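Local structure of acetyl xylan esterase (Metagenome, 6XYC) at residues N213-D218 and D246-K251; I255-G260 and T269-D274. The protein probably removes both acetyl and feruloyl groups from xylan, as a bifunctional carbohydrate esterase of the alpha/beta-hydrolase clan. All blocks are in the same frame, centred on the assembly; numbering follows the deposited sequence.

Contacts 1 and 2 lie in series along the C-terminal part of the chain, their centres about 24 Å apart and each about 18 Å from the centre of the chain. They sit at different ends of the strand pair 222-227 and 252-257: contact 1 joins the loop and the turn that lead into these parallel strands, whereas contact 2 sets the C-terminal end of strand 252-257 against the last helix. The chain between 213-218 and 246-251 carries Val232 and Val233, and that between 255-260 and 269-274 carries His262. All three line the pocket of the bound sulfonyl fluoride inhibitor, as does Ser121, which with His262 is consistent with the serine and histidine of a Ser-His-Asp catalytic triad.

Contact 1 (N213-D218 and D246-K251); sequences NFVDKD and DNAGAK
Lys217 and Ala248, the two residues with the most surface buried here, meet where the CB of Lys217 lies 3.4 Å from the carbonyl O of Ala248. No direct hydrogen bond crosses between 213-218 and 246-251; one water makes the polar link instead, accepting from Lys217 N at 2.7 Å and donating to Ala248 O at 2.8 Å. That carbonyl, near the C-terminal end of helix 236-248, is therefore tied to the loop through solvent. The amine of Lys217 leads away from the interface: its chain bends at the last two torsions, so that NZ reaches OD1 of Asp218 in a salt bridge of 2.8 Å within its own segment.

Ala250, the third main contributor, places its CB 3.5 Å from Asp216 O. Ala250 CB also lies 4.3 Å from Val215 CG1, and Ala248 CB lies 4.2 Å from that same Val215 CG1. One valine methyl thus serves both alanines, put there by a chi1 of -177° that sets CG1 anti to the backbone N. Between the alanines, Gly249 takes a positive phi of 79° in a Schellman motif, which ends the helix and turns the chain. Within the loop, Asp216 OD1 uses its anti lone pair to accept from Asp218 N, an Asx turn.

The contact lies at the protein surface: the loop comes from helix 203-208, Val215 also packs on Val244 and Tyr245 of helix 236-248, and Lys251 pairs through its backbone with Ile222 of strand 222-227.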
loop_
_atom_site.group_PDB
_atom_site.type_symbol
_atom_site.label_atom_id
_atom_site.label_comp_id
_atom_site.label_asym_id
_atom_site.label_seq_id
_atom_site.Cartn_x
_atom_site.Cartn_y
_atom_site.Cartn_z
ATOM N N ASN A 213 6.903 -3.930 12.727
ATOM C CA ASN A 213 6.805 -4.648 13.986
ATOM C C ASN A 213 6.088 -5.991 13.884
ATOM O O ASN A 213 6.141 -6.769 14.840
ATOM C CB ASN A 213 6.067 -3.800 15.026
ATOM C CG ASN A 213 6.873 -2.614 15.494
ATOM O OD1 ASN A 213 6.401 -1.480 15.453
ATOM N ND2 ASN A 213 8.098 -2.865 15.949
ATOM N N PHE A 214 5.428 -6.287 12.766
ATOM C CA PHE A 214 4.538 -7.437 12.680
ATOM C C PHE A 214 4.929 -8.406 11.576
ATOM O O PHE A 214 4.140 -9.291 11.229
ATOM C CB PHE A 214 3.117 -6.913 12.516
ATOM C CG PHE A 214 2.774 -5.830 13.504
ATOM C CD1 PHE A 214 2.518 -6.150 14.828
ATOM C CD2 PHE A 214 2.743 -4.496 13.124
ATOM C CE1 PHE A 214 2.211 -5.166 15.744
ATOM C CE2 PHE A 214 2.436 -3.503 14.037
ATOM C CZ PHE A 214 2.171 -3.841 15.351
ATOM N N VAL A 215 6.153 -8.300 11.065
ATOM C CA VAL A 215 6.629 -9.193 10.017
ATOM C C VAL A 215 6.764 -10.604 10.574
ATOM O O VAL A 215 7.311 -10.812 11.666
ATOM C CB VAL A 215 7.965 -8.684 9.461
ATOM C CG1 VAL A 215 8.434 -9.562 8.319
ATOM C CG2 VAL A 215 7.823 -7.237 9.014
ATOM N N ASP A 216 6.268 -11.584 9.821
ATOM C CA ASP A 216 6.308 -12.983 10.221
ATOM C C ASP A 216 6.775 -13.818 9.038
ATOM O O ASP A 216 6.601 -13.429 7.879
ATOM C CB ASP A 216 4.933 -13.469 10.696
ATOM C CG ASP A 216 4.944 -14.922 11.131
ATOM O OD1 ASP A 216 5.070 -15.804 10.256
ATOM O OD2 ASP A 216 4.829 -15.185 12.345
ATOM N N LYS A 217 7.367 -14.976 9.343
ATOM C CA LYS A 217 7.876 -15.863 8.300
ATOM C C LYS A 217 6.827 -16.162 7.235
ATOM O O LYS A 217 7.173 -16.401 6.073
ATOM C CB LYS A 217 8.383 -17.155 8.960
ATOM C CG LYS A 217 8.177 -18.424 8.166
ATOM C CD LYS A 217 8.415 -19.660 9.042
ATOM C CE LYS A 217 7.205 -19.983 9.907
ATOM N NZ LYS A 217 6.196 -20.798 9.180
ATOM N N ASP A 218 5.550 -16.132 7.602
ATOM C CA ASP A 218 4.482 -16.535 6.698
ATOM C C ASP A 218 3.932 -15.389 5.858
ATOM O O ASP A 218 2.956 -15.593 5.127
ATOM C CB ASP A 218 3.324 -17.166 7.484
ATOM C CG ASP A 218 3.681 -18.517 8.072
ATOM O OD1 ASP A 218 4.593 -19.183 7.541
ATOM O OD2 ASP A 218 3.045 -18.918 9.070
ATOM N N ASP A 246 14.525 -10.391 6.649
ATOM C CA ASP A 246 15.619 -11.357 6.685
ATOM C C ASP A 246 15.635 -12.119 8.006
ATOM O O ASP A 246 15.696 -13.352 8.029
ATOM C CB ASP A 246 16.952 -10.640 6.461
ATOM C CG ASP A 246 17.163 -10.220 5.018
ATOM O OD1 ASP A 246 18.184 -9.557 4.736
ATOM O OD2 ASP A 246 16.322 -10.556 4.157
ATOM N N ASN A 247 15.561 -11.395 9.120
ATOM C CA ASN A 247 15.698 -12.022 10.429
ATOM C C ASN A 247 14.448 -12.787 10.839
ATOM O O ASN A 247 14.532 -13.670 11.699
ATOM C CB ASN A 247 16.026 -10.970 11.490
ATOM C CG ASN A 247 17.508 -10.653 11.559
ATOM O OD1 ASN A 247 18.337 -11.545 11.735
ATOM N ND2 ASN A 247 17.847 -9.379 11.424
ATOM N N ALA A 248 13.292 -12.473 10.251
ATOM C CA ALA A 248 12.065 -13.197 10.563
ATOM C C ALA A 248 11.899 -14.455 9.723
ATOM O O ALA A 248 10.929 -15.192 9.927
ATOM C CB ALA A 248 10.846 -12.288 10.365
ATOM N N GLY A 249 12.819 -14.725 8.803
ATOM C CA GLY A 249 12.668 -15.846 7.902
ATOM C C GLY A 249 11.722 -15.613 6.750
ATOM O O GLY A 249 11.397 -16.569 6.034
ATOM N N ALA A 250 11.268 -14.380 6.546
ATOM C CA ALA A 250 10.394 -14.047 5.433
ATOM C C ALA A 250 11.239 -13.668 4.221
ATOM O O ALA A 250 12.469 -13.595 4.291
ATOM C CB ALA A 250 9.443 -12.920 5.831
ATOM N N LYS A 251 10.579 -13.419 3.090
ATOM C CA LYS A 251 11.268 -13.169 1.829
ATOM C C LYS A 251 11.057 -11.721 1.409
ATOM O O LYS A 251 9.924 -11.302 1.140
ATOM C CB LYS A 251 10.783 -14.118 0.732
ATOM C CG LYS A 251 11.624 -14.064 -0.547
ATOM C CD LYS A 251 13.073 -14.449 -0.288
ATOM C CE LYS A 251 13.952 -14.167 -1.500
ATOM N NZ LYS A 251 14.731 -12.909 -1.377
HETATM O O HOH W 1 8.719 -15.328 11.698
#

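Contact 2 (I255-G260 and T269-D274); sequences ISVPGG and TQYFKD
Tyr271 reaches from the last helix of this alpha/beta-hydrolase fold to Ile255 and Val257 of strand 252-257 and to Pro258 in the turn that follows. The strand and helix segments run antiparallel, at 166° with axes 11.1 Å apart, as expected when a strand returns through a loop into a helix laid against its sheet.

The bond from CA to CB of Tyr271 is directed toward the strand, and chi1 of -57°, with CG opposite the carbonyl carbon, carries the ring on in that direction. Farther out, Tyr271 CD1 and CE1 both meet Ile255 CG2, Tyr271 CE1 at 3.7 Å. Val257 CG2 stands over the Tyr271 ring centre, 3.8 Å from the centroid and 10° off the normal, a CH-pi contact; Gln270 CG covers the opposite face, leaving the ring sandwiched. Tyr271 CE2 touches the other valine branch, CG1, and Tyr271 OH ends 3.6 Å from Pro258 CD. With an alanine in place of Tyr271, Val257 CG2 would probably lose its aromatic face and a gap would open between strand and helix.

One turn along the helix, Asp274 OD2 lies 3.3 Å from Ile255 CD1, a carboxylate against a methyl. At the phenol tip a water 2.9 Å from Tyr271 OH donates to Ser256 O at 2.8 Å.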
loop_
_atom_site.group_PDB
_atom_site.type_symbol
_atom_site.label_atom_id
_atom_site.label_comp_id
_atom_site.label_asym_id
_atom_site.label_seq_id
_atom_site.Cartn_x
_atom_site.Cartn_y
_atom_site.Cartn_z
ATOM N N ILE A 255 15.763 -3.184 -3.394
ATOM C CA ILE A 255 16.446 -2.517 -4.494
ATOM C C ILE A 255 16.669 -1.063 -4.097
ATOM O O ILE A 255 15.706 -0.306 -3.915
ATOM C CB ILE A 255 15.647 -2.611 -5.800
ATOM C CG1 ILE A 255 15.646 -4.053 -6.315
ATOM C CG2 ILE A 255 16.229 -1.684 -6.850
ATOM C CD1 ILE A 255 14.676 -4.303 -7.463
ATOM N N SER A 256 17.935 -0.680 -3.961
ATOM C CA SER A 256 18.324 0.686 -3.643
ATOM C C SER A 256 18.613 1.412 -4.950
ATOM O O SER A 256 19.362 0.905 -5.789
ATOM C CB SER A 256 19.560 0.695 -2.738
ATOM O OG SER A 256 19.893 2.014 -2.343
ATOM N N VAL A 257 18.007 2.582 -5.127
ATOM C CA VAL A 257 18.129 3.358 -6.360
ATOM C C VAL A 257 19.227 4.396 -6.148
ATOM O O VAL A 257 19.041 5.327 -5.343
ATOM C CB VAL A 257 16.798 4.023 -6.741
ATOM C CG1 VAL A 257 16.958 4.842 -8.020
ATOM C CG2 VAL A 257 15.695 2.975 -6.910
ATOM N N PRO A 258 20.367 4.295 -6.841
ATOM C CA PRO A 258 21.450 5.261 -6.614
ATOM C C PRO A 258 21.064 6.642 -7.124
ATOM O O PRO A 258 20.600 6.799 -8.256
ATOM C CB PRO A 258 22.635 4.672 -7.389
ATOM C CG PRO A 258 22.005 3.834 -8.460
ATOM C CD PRO A 258 20.687 3.336 -7.913
ATOM N N GLY A 259 21.251 7.644 -6.267
ATOM C CA GLY A 259 20.843 8.998 -6.578
ATOM C C GLY A 259 19.351 9.216 -6.608
ATOM O O GLY A 259 18.913 10.334 -6.912
ATOM N N GLY A 260 18.558 8.189 -6.305
ATOM C CA GLY A 260 17.117 8.313 -6.393
ATOM C C GLY A 260 16.551 9.173 -5.272
ATOM O O GLY A 260 16.954 9.077 -4.113
ATOM N N THR A 269 11.847 3.124 -16.316
ATOM C CA THR A 269 11.623 1.823 -16.939
ATOM C C THR A 269 12.263 0.701 -16.129
ATOM O O THR A 269 11.652 -0.351 -15.921
ATOM C CB THR A 269 12.172 1.824 -18.368
ATOM O OG1 THR A 269 11.520 2.847 -19.134
ATOM C CG2 THR A 269 11.954 0.462 -19.026
ATOM N N GLN A 270 13.490 0.916 -15.654
ATOM C CA GLN A 270 14.227 -0.146 -14.982
ATOM C C GLN A 270 13.486 -0.643 -13.745
ATOM O O GLN A 270 13.283 -1.850 -13.571
ATOM C CB GLN A 270 15.620 0.360 -14.613
ATOM C CG GLN A 270 16.316 -0.444 -13.541
ATOM C CD GLN A 270 17.772 -0.045 -13.388
ATOM O OE1 GLN A 270 18.176 1.041 -13.805
ATOM N NE2 GLN A 270 18.569 -0.925 -12.791
ATOM N N TYR A 271 13.075 0.272 -12.869
ATOM C CA TYR A 271 12.459 -0.140 -11.614
ATOM C C TYR A 271 10.986 -0.465 -11.775
ATOM O O TYR A 271 10.457 -1.279 -11.011
ATOM C CB TYR A 271 12.699 0.948 -10.585
ATOM C CG TYR A 271 14.174 1.200 -10.457
ATOM C CD1 TYR A 271 15.018 0.217 -9.961
ATOM C CD2 TYR A 271 14.745 2.392 -10.883
ATOM C CE1 TYR A 271 16.373 0.430 -9.854
ATOM C CE2 TYR A 271 16.104 2.612 -10.781
ATOM C CZ TYR A 271 16.912 1.622 -10.263
ATOM O OH TYR A 271 18.264 1.831 -10.158
ATOM N N PHE A 272 10.313 0.122 -12.767
ATOM C CA PHE A 272 9.009 -0.405 -13.158
ATOM C C PHE A 272 9.131 -1.866 -13.582
ATOM O O PHE A 272 8.286 -2.695 -13.227
ATOM C CB PHE A 272 8.414 0.420 -14.298
ATOM C CG PHE A 272 7.937 1.789 -13.892
ATOM C CD1 PHE A 272 7.723 2.126 -12.561
ATOM C CD2 PHE A 272 7.688 2.740 -14.864
ATOM C CE1 PHE A 272 7.283 3.399 -12.214
ATOM C CE2 PHE A 272 7.246 4.005 -14.529
ATOM C CZ PHE A 272 7.043 4.340 -13.202
ATOM N N LYS A 273 10.179 -2.201 -14.348
ATOM C CA LYS A 273 10.390 -3.587 -14.753
ATOM C C LYS A 273 10.638 -4.474 -13.540
ATOM O O LYS A 273 10.141 -5.605 -13.479
ATOM C CB LYS A 273 11.559 -3.685 -15.736
ATOM C CG LYS A 273 11.705 -5.059 -16.403
ATOM C CD LYS A 273 12.881 -5.094 -17.382
ATOM C CE LYS A 273 13.589 -6.449 -17.384
ATOM N NZ LYS A 273 12.658 -7.599 -17.562
ATOM N N ASP A 274 11.404 -3.981 -12.558
ATOM C CA ASP A 274 11.575 -4.736 -11.321
ATOM C C ASP A 274 10.224 -5.046 -10.692
ATOM O O ASP A 274 9.984 -6.175 -10.244
ATOM C CB ASP A 274 12.454 -3.962 -10.334
ATOM C CG ASP A 274 13.899 -3.860 -10.783
ATOM O OD1 ASP A 274 14.385 -4.769 -11.488
ATOM O OD2 ASP A 274 14.558 -2.867 -10.408
HETATM O O HOH W 2 19.619 -0.011 -8.382
#